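Local coordinates for protein probable transcriptional regulator WhiB7 (Mycobacterium tuberculosis, PDB 7KUG) that acts as a transcriptional regulator linked to antibiotic resistance, carries one [4Fe-4S] cluster, and is probably redox-responsive, with the cluster-free form probably binding DNA, at residues A[25-30]-A[36-41]; A[41-46]-A[63-68]; A[55-60]-A[74-79]. The protein carries 2 engineered substitutions. One frame throughout, in Å; residues are numbered along the deposited sequence.

Contact 1. Residues A[25-30]-A[36-41]; sequences PDMWFA and LEVAKT. Engineered in segment 25-30: Met27 (natural residue Leu).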
loop_
_atom_site.group_PDB
_atom_site.type_symbol
_atom_site.label_atom_id
_atom_site.label_comp_id
_atom_site.label_asym_id
_atom_site.label_seq_id
_atom_site.Cartn_x
_atom_site.Cartn_y
_atom_site.Cartn_z
ATOM N N PRO A 25 3.821 9.726 -3.814
ATOM C CA PRO A 25 3.700 8.704 -2.775
ATOM C C PRO A 25 4.899 7.746 -2.695
ATOM O O PRO A 25 5.251 7.296 -1.618
ATOM C CB PRO A 25 2.455 7.885 -3.139
ATOM C CG PRO A 25 1.788 8.595 -4.299
ATOM C CD PRO A 25 2.633 9.789 -4.678
ATOM N N ASP A 26 5.525 7.422 -3.823
ATOM C CA ASP A 26 6.640 6.452 -3.843
ATOM C C ASP A 26 7.871 7.040 -3.150
ATOM O O ASP A 26 8.799 6.270 -2.895
ATOM C CB ASP A 26 6.938 5.986 -5.264
ATOM C CG ASP A 26 5.966 4.928 -5.754
ATOM O OD1 ASP A 26 5.164 4.407 -4.931
ATOM O OD2 ASP A 26 6.013 4.635 -6.966
HETATM N N MSE A 27 7.880 8.335 -2.825
HETATM C CA MSE A 27 8.972 8.912 -1.996
HETATM C C MSE A 27 9.083 8.126 -0.683
HETATM O O MSE A 27 10.213 7.989 -0.172
HETATM C CB MSE A 27 8.733 10.400 -1.733
HETATM C CG MSE A 27 9.048 11.276 -2.920
HETATM SE SE MSE A 27 8.703 13.164 -2.493
HETATM C CE MSE A 27 9.219 13.165 -0.596
ATOM N N TRP A 28 7.962 7.609 -0.161
ATOM C CA TRP A 28 7.943 6.902 1.148
ATOM C C TRP A 28 8.360 5.438 0.961
ATOM O O TRP A 28 8.450 4.720 1.980
ATOM C CB TRP A 28 6.582 7.083 1.844
ATOM C CG TRP A 28 6.532 8.422 2.508
ATOM C CD1 TRP A 28 6.842 8.698 3.804
ATOM C CD2 TRP A 28 6.296 9.695 1.869
ATOM N NE1 TRP A 28 6.801 10.048 4.028
ATOM C CE2 TRP A 28 6.456 10.684 2.867
ATOM C CE3 TRP A 28 5.946 10.092 0.574
ATOM C CZ2 TRP A 28 6.291 12.041 2.601
ATOM C CZ3 TRP A 28 5.781 11.437 0.310
ATOM C CH2 TRP A 28 5.922 12.390 1.323
ATOM N N PHE A 29 8.671 5.038 -0.279
ATOM C CA PHE A 29 9.098 3.664 -0.653
ATOM C C PHE A 29 10.282 3.767 -1.614
ATOM O O PHE A 29 10.368 3.033 -2.617
ATOM C CB PHE A 29 7.918 2.880 -1.227
ATOM C CG PHE A 29 6.781 2.734 -0.256
ATOM C CD1 PHE A 29 5.778 3.686 -0.193
ATOM C CD2 PHE A 29 6.702 1.634 0.582
ATOM C CE1 PHE A 29 4.730 3.550 0.703
ATOM C CE2 PHE A 29 5.660 1.515 1.493
ATOM C CZ PHE A 29 4.675 2.461 1.542
ATOM N N ALA A 30 11.166 4.719 -1.323
ATOM C CA ALA A 30 12.309 5.104 -2.178
ATOM C C ALA A 30 13.314 3.953 -2.277
ATOM O O ALA A 30 13.433 3.157 -1.317
ATOM C CB ALA A 30 12.961 6.356 -1.647
ATOM N N LEU A 36 15.095 7.611 1.172
ATOM C CA LEU A 36 14.373 7.238 2.418
ATOM C C LEU A 36 14.607 8.321 3.480
ATOM O O LEU A 36 13.665 8.604 4.240
ATOM C CB LEU A 36 14.822 5.848 2.888
ATOM C CG LEU A 36 14.376 4.682 1.998
ATOM C CD1 LEU A 36 14.967 3.370 2.491
ATOM C CD2 LEU A 36 12.859 4.583 1.929
ATOM N N GLU A 37 15.786 8.947 3.495
ATOM C CA GLU A 37 16.140 10.022 4.459
ATOM C C GLU A 37 15.239 11.238 4.221
ATOM O O GLU A 37 14.787 11.843 5.200
ATOM C CB GLU A 37 17.608 10.419 4.311
ATOM C CG GLU A 37 18.195 11.012 5.576
ATOM C CD GLU A 37 19.547 11.682 5.390
ATOM O OE1 GLU A 37 20.136 12.108 6.404
ATOM O OE2 GLU A 37 20.004 11.787 4.236
ATOM N N VAL A 38 14.996 11.573 2.957
ATOM C CA VAL A 38 14.050 12.666 2.588
ATOM C C VAL A 38 12.667 12.347 3.183
ATOM O O VAL A 38 12.098 13.209 3.874
ATOM C CB VAL A 38 14.001 12.889 1.064
ATOM C CG1 VAL A 38 12.846 13.781 0.665
ATOM C CG2 VAL A 38 15.308 13.461 0.540
ATOM N N ALA A 39 12.135 11.144 2.958
ATOM C CA ALA A 39 10.793 10.761 3.448
ATOM C C ALA A 39 10.765 10.842 4.978
ATOM O O ALA A 39 9.789 11.379 5.535
ATOM C CB ALA A 39 10.422 9.381 2.954
ATOM N N LYS A 40 11.798 10.323 5.645
ATOM C CA LYS A 40 11.894 10.389 7.125
ATOM C C LYS A 40 11.786 11.852 7.575
ATOM O O LYS A 40 11.141 12.118 8.610
ATOM C CB LYS A 40 13.205 9.791 7.621
ATOM C CG LYS A 40 13.244 8.274 7.657
ATOM C CD LYS A 40 14.535 7.757 8.215
ATOM C CE LYS A 40 14.694 8.044 9.688
ATOM N NZ LYS A 40 15.845 7.294 10.242
ATOM N N THR A 41 12.397 12.775 6.838
ATOM C CA THR A 41 12.441 14.197 7.244
ATOM C C THR A 41 11.053 14.807 7.046
ATOM O O THR A 41 10.599 15.594 7.907
ATOM C CB THR A 41 13.534 14.955 6.483
ATOM O OG1 THR A 41 14.771 14.319 6.795
ATOM C CG2 THR A 41 13.608 16.419 6.852
#

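Contact 2. Residues A[41-46]-A[63-68]; sequences TMCVSC and WGVWGG. Engineered in segment 41-46: Met42 (natural residue Leu). With SF4 (iron/sulfur cluster), chain E.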
loop_
_atom_site.group_PDB
_atom_site.type_symbol
_atom_site.label_atom_id
_atom_site.label_comp_id
_atom_site.label_asym_id
_atom_site.label_seq_id
_atom_site.Cartn_x
_atom_site.Cartn_y
_atom_site.Cartn_z
ATOM N N THR A 41 12.397 12.775 6.838
ATOM C CA THR A 41 12.441 14.197 7.244
ATOM C C THR A 41 11.053 14.807 7.046
ATOM O O THR A 41 10.599 15.594 7.907
ATOM C CB THR A 41 13.534 14.955 6.483
ATOM O OG1 THR A 41 14.771 14.319 6.795
ATOM C CG2 THR A 41 13.608 16.419 6.852
HETATM N N MSE A 42 10.373 14.440 5.965
HETATM C CA MSE A 42 9.001 14.933 5.695
HETATM C C MSE A 42 8.100 14.609 6.889
HETATM O O MSE A 42 7.289 15.458 7.248
HETATM C CB MSE A 42 8.418 14.289 4.435
HETATM C CG MSE A 42 9.165 14.633 3.183
HETATM SE SE MSE A 42 8.831 16.439 2.568
HETATM C CE MSE A 42 7.124 16.171 1.627
ATOM N N CYS A 43 8.205 13.393 7.444
ATOM C CA CYS A 43 7.290 12.902 8.500
ATOM C C CYS A 43 7.455 13.712 9.792
ATOM O O CYS A 43 6.551 13.686 10.618
ATOM C CB CYS A 43 7.547 11.434 8.821
ATOM S SG CYS A 43 7.016 10.262 7.544
ATOM N N VAL A 44 8.576 14.393 9.999
ATOM C CA VAL A 44 8.917 14.911 11.360
ATOM C C VAL A 44 7.805 15.830 11.881
ATOM O O VAL A 44 7.522 15.757 13.086
ATOM C CB VAL A 44 10.289 15.604 11.366
ATOM C CG1 VAL A 44 10.548 16.342 12.671
ATOM C CG2 VAL A 44 11.399 14.606 11.093
ATOM N N SER A 45 7.212 16.670 11.030
ATOM C CA SER A 45 6.199 17.686 11.420
ATOM C C SER A 45 4.781 17.113 11.353
ATOM O O SER A 45 3.826 17.866 11.616
ATOM C CB SER A 45 6.292 18.911 10.561
ATOM O OG SER A 45 5.797 18.656 9.255
ATOM N N CYS A 46 4.624 15.847 10.967
ATOM C CA CYS A 46 3.281 15.231 10.823
ATOM C C CYS A 46 2.520 15.270 12.144
ATOM O O CYS A 46 3.017 14.838 13.178
ATOM C CB CYS A 46 3.373 13.792 10.346
ATOM S SG CYS A 46 1.721 13.119 10.077
ATOM N N TRP A 63 7.997 -2.745 4.626
ATOM C CA TRP A 63 8.929 -1.746 4.058
ATOM C C TRP A 63 8.273 -0.374 4.091
ATOM O O TRP A 63 7.114 -0.287 4.500
ATOM C CB TRP A 63 9.421 -2.134 2.653
ATOM C CG TRP A 63 8.480 -1.889 1.509
ATOM C CD1 TRP A 63 7.121 -1.979 1.507
ATOM C CD2 TRP A 63 8.858 -1.569 0.158
ATOM N NE1 TRP A 63 6.626 -1.711 0.260
ATOM C CE2 TRP A 63 7.668 -1.457 -0.589
ATOM C CE3 TRP A 63 10.081 -1.346 -0.489
ATOM C CZ2 TRP A 63 7.668 -1.149 -1.950
ATOM C CZ3 TRP A 63 10.080 -1.029 -1.832
ATOM C CH2 TRP A 63 8.888 -0.932 -2.548
ATOM N N GLY A 64 9.045 0.633 3.694
ATOM C CA GLY A 64 8.572 2.012 3.528
ATOM C C GLY A 64 8.846 2.834 4.776
ATOM O O GLY A 64 9.275 2.277 5.830
ATOM N N VAL A 65 8.597 4.131 4.664
ATOM C CA VAL A 65 8.761 5.082 5.793
ATOM C C VAL A 65 7.383 5.341 6.387
ATOM O O VAL A 65 6.461 5.758 5.675
ATOM C CB VAL A 65 9.491 6.363 5.361
ATOM C CG1 VAL A 65 9.439 7.431 6.448
ATOM C CG2 VAL A 65 10.929 6.038 4.978
ATOM N N TRP A 66 7.264 5.099 7.679
ATOM C CA TRP A 66 6.018 5.280 8.440
ATOM C C TRP A 66 6.426 5.980 9.735
ATOM O O TRP A 66 7.398 5.517 10.337
ATOM C CB TRP A 66 5.340 3.939 8.748
ATOM C CG TRP A 66 5.119 3.036 7.584
ATOM C CD1 TRP A 66 6.068 2.285 6.955
ATOM C CD2 TRP A 66 3.870 2.752 6.929
ATOM N NE1 TRP A 66 5.496 1.563 5.947
ATOM C CE2 TRP A 66 4.155 1.823 5.907
ATOM C CE3 TRP A 66 2.553 3.176 7.110
ATOM C CZ2 TRP A 66 3.160 1.324 5.061
ATOM C CZ3 TRP A 66 1.568 2.675 6.286
ATOM C CH2 TRP A 66 1.876 1.769 5.272
ATOM N N GLY A 67 5.699 7.024 10.141
ATOM C CA GLY A 67 5.974 7.727 11.404
ATOM C C GLY A 67 7.423 8.183 11.474
ATOM O O GLY A 67 7.983 8.205 12.580
ATOM N N GLY A 68 8.027 8.478 10.312
ATOM C CA GLY A 68 9.394 9.015 10.193
ATOM C C GLY A 68 10.453 7.972 10.471
ATOM O O GLY A 68 11.599 8.356 10.735
HETATM FE FE1 SF4 E . 2.458 11.357 8.779
HETATM FE FE2 SF4 E . 2.376 10.198 6.333
HETATM FE FE3 SF4 E . 2.633 8.671 8.604
HETATM FE FE4 SF4 E . 4.722 10.247 7.741
HETATM S S1 SF4 E . 3.720 8.547 6.709
HETATM S S2 SF4 E . 3.933 10.038 9.766
HETATM S S3 SF4 E . 3.614 11.955 6.976
HETATM S S4 SF4 E . 0.984 9.926 8.006
#

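Contact 3. Residues A[55-60]-A[74-79]; sequences AALQRA and GSIVSH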
loop_
_atom_site.group_PDB
_atom_site.type_symbol
_atom_site.label_atom_id
_atom_site.label_comp_id
_atom_site.label_asym_id
_atom_site.label_seq_id
_atom_site.Cartn_x
_atom_site.Cartn_y
_atom_site.Cartn_z
ATOM N N ALA A 55 0.893 2.333 14.583
ATOM C CA ALA A 55 -0.024 1.525 13.745
ATOM C C ALA A 55 0.802 0.688 12.771
ATOM O O ALA A 55 0.481 -0.496 12.569
ATOM C CB ALA A 55 -1.008 2.409 13.024
ATOM N N ALA A 56 1.875 1.250 12.207
ATOM C CA ALA A 56 2.722 0.517 11.239
ATOM C C ALA A 56 3.450 -0.627 11.960
ATOM O O ALA A 56 3.620 -1.703 11.375
ATOM C CB ALA A 56 3.675 1.464 10.554
ATOM N N LEU A 57 3.847 -0.406 13.214
ATOM C CA LEU A 57 4.486 -1.466 14.039
ATOM C C LEU A 57 3.466 -2.573 14.314
ATOM O O LEU A 57 3.847 -3.744 14.257
ATOM C CB LEU A 57 5.018 -0.847 15.337
ATOM C CG LEU A 57 6.327 -0.075 15.200
ATOM C CD1 LEU A 57 6.612 0.735 16.457
ATOM C CD2 LEU A 57 7.469 -1.022 14.894
ATOM N N GLN A 58 2.227 -2.201 14.641
ATOM C CA GLN A 58 1.137 -3.159 14.972
ATOM C C GLN A 58 0.872 -4.022 13.737
ATOM O O GLN A 58 0.739 -5.247 13.874
ATOM C CB GLN A 58 -0.109 -2.405 15.442
ATOM C CG GLN A 58 -1.056 -3.250 16.279
ATOM C CD GLN A 58 -2.224 -3.786 15.489
ATOM O OE1 GLN A 58 -2.779 -3.109 14.624
ATOM N NE2 GLN A 58 -2.623 -5.014 15.793
ATOM N N ARG A 59 0.854 -3.410 12.557
ATOM C CA ARG A 59 0.570 -4.126 11.284
ATOM C C ARG A 59 1.824 -4.855 10.788
ATOM O O ARG A 59 1.696 -5.659 9.848
ATOM C CB ARG A 59 0.049 -3.155 10.226
ATOM C CG ARG A 59 -1.332 -2.596 10.520
ATOM C CD ARG A 59 -1.904 -1.870 9.323
ATOM N NE ARG A 59 -0.956 -0.917 8.772
ATOM C CZ ARG A 59 -0.829 0.345 9.167
ATOM N NH1 ARG A 59 -1.613 0.832 10.118
ATOM N NH2 ARG A 59 0.080 1.119 8.594
ATOM N N ALA A 60 2.999 -4.560 11.352
ATOM C CA ALA A 60 4.294 -5.130 10.919
ATOM C C ALA A 60 4.528 -4.814 9.434
ATOM O O ALA A 60 4.768 -5.728 8.643
ATOM C CB ALA A 60 4.319 -6.623 11.204
ATOM N N GLY A 74 8.557 -5.357 9.445
ATOM C CA GLY A 74 7.879 -4.921 10.681
ATOM C C GLY A 74 8.846 -4.413 11.739
ATOM O O GLY A 74 8.357 -4.023 12.813
ATOM N N SER A 75 10.156 -4.409 11.463
ATOM C CA SER A 75 11.185 -3.831 12.366
ATOM C C SER A 75 11.579 -2.429 11.888
ATOM O O SER A 75 11.419 -2.150 10.692
ATOM C CB SER A 75 12.396 -4.724 12.470
ATOM O OG SER A 75 12.059 -5.970 13.066
ATOM N N ILE A 76 12.098 -1.613 12.804
ATOM C CA ILE A 76 12.707 -0.280 12.513
ATOM C C ILE A 76 14.172 -0.489 12.135
ATOM O O ILE A 76 14.889 -1.194 12.881
ATOM C CB ILE A 76 12.570 0.657 13.729
ATOM C CG1 ILE A 76 11.114 0.803 14.154
ATOM C CG2 ILE A 76 13.218 2.007 13.453
ATOM C CD1 ILE A 76 10.204 1.237 13.046
ATOM N N VAL A 77 14.595 0.083 11.011
ATOM C CA VAL A 77 16.027 0.158 10.604
ATOM C C VAL A 77 16.623 1.374 11.312
ATOM O O VAL A 77 16.345 2.501 10.860
ATOM C CB VAL A 77 16.168 0.251 9.073
ATOM C CG1 VAL A 77 17.613 0.417 8.640
ATOM C CG2 VAL A 77 15.528 -0.937 8.373
ATOM N N SER A 78 17.369 1.147 12.399
ATOM C CA SER A 78 17.756 2.187 13.390
ATOM C C SER A 78 19.217 2.611 13.190
ATOM O O SER A 78 19.675 3.498 13.938
ATOM C CB SER A 78 17.525 1.704 14.800
ATOM O OG SER A 78 18.563 0.822 15.207
ATOM N N HIS A 79 19.919 2.005 12.227
ATOM C CA HIS A 79 21.388 2.148 12.032
ATOM C C HIS A 79 21.749 1.941 10.556
ATOM O O HIS A 79 21.410 0.915 9.962
ATOM C CB HIS A 79 22.143 1.183 12.958
ATOM C CG HIS A 79 23.625 1.337 12.889
ATOM N ND1 HIS A 79 24.245 2.563 13.041
ATOM C CD2 HIS A 79 24.607 0.439 12.664
ATOM C CE1 HIS A 79 25.549 2.411 12.925
ATOM N NE2 HIS A 79 25.798 1.117 12.694
HETATM O O HOH W 1 6.174 -4.993 14.013
#

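Contact 1. Residues A[25-30]-A[36-41]
Ala39 lays its methyl group over one face of the Trp28 indole. Ala39 CB stands 3.8 Å from the centroid of the Trp28 five-membered ring and 14° off its normal, a clear CH-pi contact. The approach is toward the rim of the indole as a whole, and Trp28 CD1 is the ring atom closest to Ala39 CB, at 3.7 Å. Trp28 starts out pointing away from the helix; with CG anti to its carbonyl carbon (chi1 -80°) and the ring turned across the chain (chi2 -94°), the indole swings back so that one face meets the alanine methyl. The same methyl also meets the backbone, Ala39 CB lying 3.4 Å from Met27 O, a carbonyl that approaches it roughly at right angles to the direction of the ring.

Two further pairs flank this centre. Met27, a selenomethionine engineered in place of the natural leucine, runs extended as far as SE and then bends, which brings Met27 CE to within 3.9 Å of Val38 CG1 as the two side chains meet at a slant. At the other end Ala30 CB points toward the helix and packs 4.0 Å from Leu36 CD2. That leucine branch also rests on the loop backbone, with Leu36 CD2 3.6 Å from Ala30 O.

Asp26, within the 3-10 turn, faces another protein chain of the assembly, where its OD1 meets basic side-chain groups in salt bridges. The pairing is thus a 3-10 turn folded back onto the helix that follows it, and it places Trp28 beside the iron-sulfur cluster, its side chain about 4 Å away at the nearest atoms and next to the ligand Cys43.

Contact 2. Residues A[41-46]-A[63-68]
Cys43, on helix 33-43, presses its CB against the bare backbone of Gly68, with Cys43 CB 3.3 Å from Gly68 CA. Gly68 has positive phi (74°) and no side chain, which is how the two backbones come so near. From CB, the sulfur lies anti to the carbonyl carbon (chi1 -72°), and Cys43 SG binds the iron FE4 of the cluster at 2.3 Å. Cys43 SG also comes within 3.4 Å of Gly68 N. On its flank Cys43 SG meets Val65 CG1, 3.9 Å away, so the thiolate ligand is packed against an apolar branch of the strand.

A type I turn from Cys43 to Cys46 carries the chain on to a second ligand, Cys46 SG, which binds the iron FE1 at 2.3 Å. Gly67 approaches the cluster from the other segment, Gly67 CA lying 3.5 Å from the sulfide S2. Cys20 and Cys52 belong to the same pocket and are, by similarity, the remaining cysteine ligands.

The short strand 65-66 is outermost in the antiparallel sheet within this chain and runs between two helices: Val65 packs on Leu36, Ala39 and Lys40 of helix 33-43, while Trp66 packs on Ala56 and Arg59 of helix 49-59.

Contact 3. Residues A[55-60]-A[74-79]
Leu57 reaches over the strand side chain of Ile76, the two crossing at about a right angle. The branch that does the touching is CD2: Leu57 CD2 lies 4.0 Å from Ile76 CD1, and Ile76 CG1 follows close behind at 4.1 Å from Leu57 CD2. Neither side chain leaves its backbone aimed at the other; their outer atoms make the approach. In Ile76 the CG1 arm is anti to the carbonyl carbon (chi1 -56°) and folds again at chi2 (-54°), which brings its terminal methyl round to the leucine. Leu57 CD2 also rests over the backbone, 3.8 Å from Gly74 O.

That carbonyl is tied to the helix by water. Water 1 donates to Leu57 O at 2.7 Å and to Gly74 O, also at 2.7 Å, bridging the two oxygens. Next to it the backbones themselves come together: Ala60 C is 3.6 Å from Gly74 CA, and Ala60 CB lies 4.0 Å from the same Gly74 CA. Gly74, with positive phi and no side chain, is the residue of its segment most extensively buried by the helix end.

The helix ends here in a Schellman motif. Ala60 is the C-prime residue, with phi 58°; Glu61 N returns to Ala56 O, and Ala60 N makes a weak bond to Leu57 O, the same oxygen that takes the water. Glu61 and Gly74 are also joined by backbone hydrogen bonding, and Glu61 forms a salt bridge with Arg59.

The contact lies at the protein surface and fastens the C-terminal end of helix 49-59 to strand 75-76, outermost in the sheet within this chain, while just inside it Ile76 packs on Glu69 and Phe71 of the middle strand 69-72, and Ala56 on Phe71 and on Trp66 of strand 65-66.

How the contacts relate
Contacts 1 and 2 are successive uses of helix 33-43 and overlap in sequence at Thr41, which takes part in neither; their centres are 7 Å apart. They are joined directly by a probable hydrogen bond between Trp28 O and Val65 N, 2.8 Å, and by the packing of Phe29 on Trp63 and Gly64. Contact 2 holds two of the cluster's cysteines, and contact 1 adds the tryptophan beside them. Contact 3 lies farther out, about 12 Å from contact 2 between centres, with the Ile76 side chain about 11 Å from the cluster. Trp66 links contacts 2 and 3, Trp66 CB lying 3.5 Å from Ala56 CB. Contacts 1 and 3 do not touch and sit on opposite sides of the chain's centre.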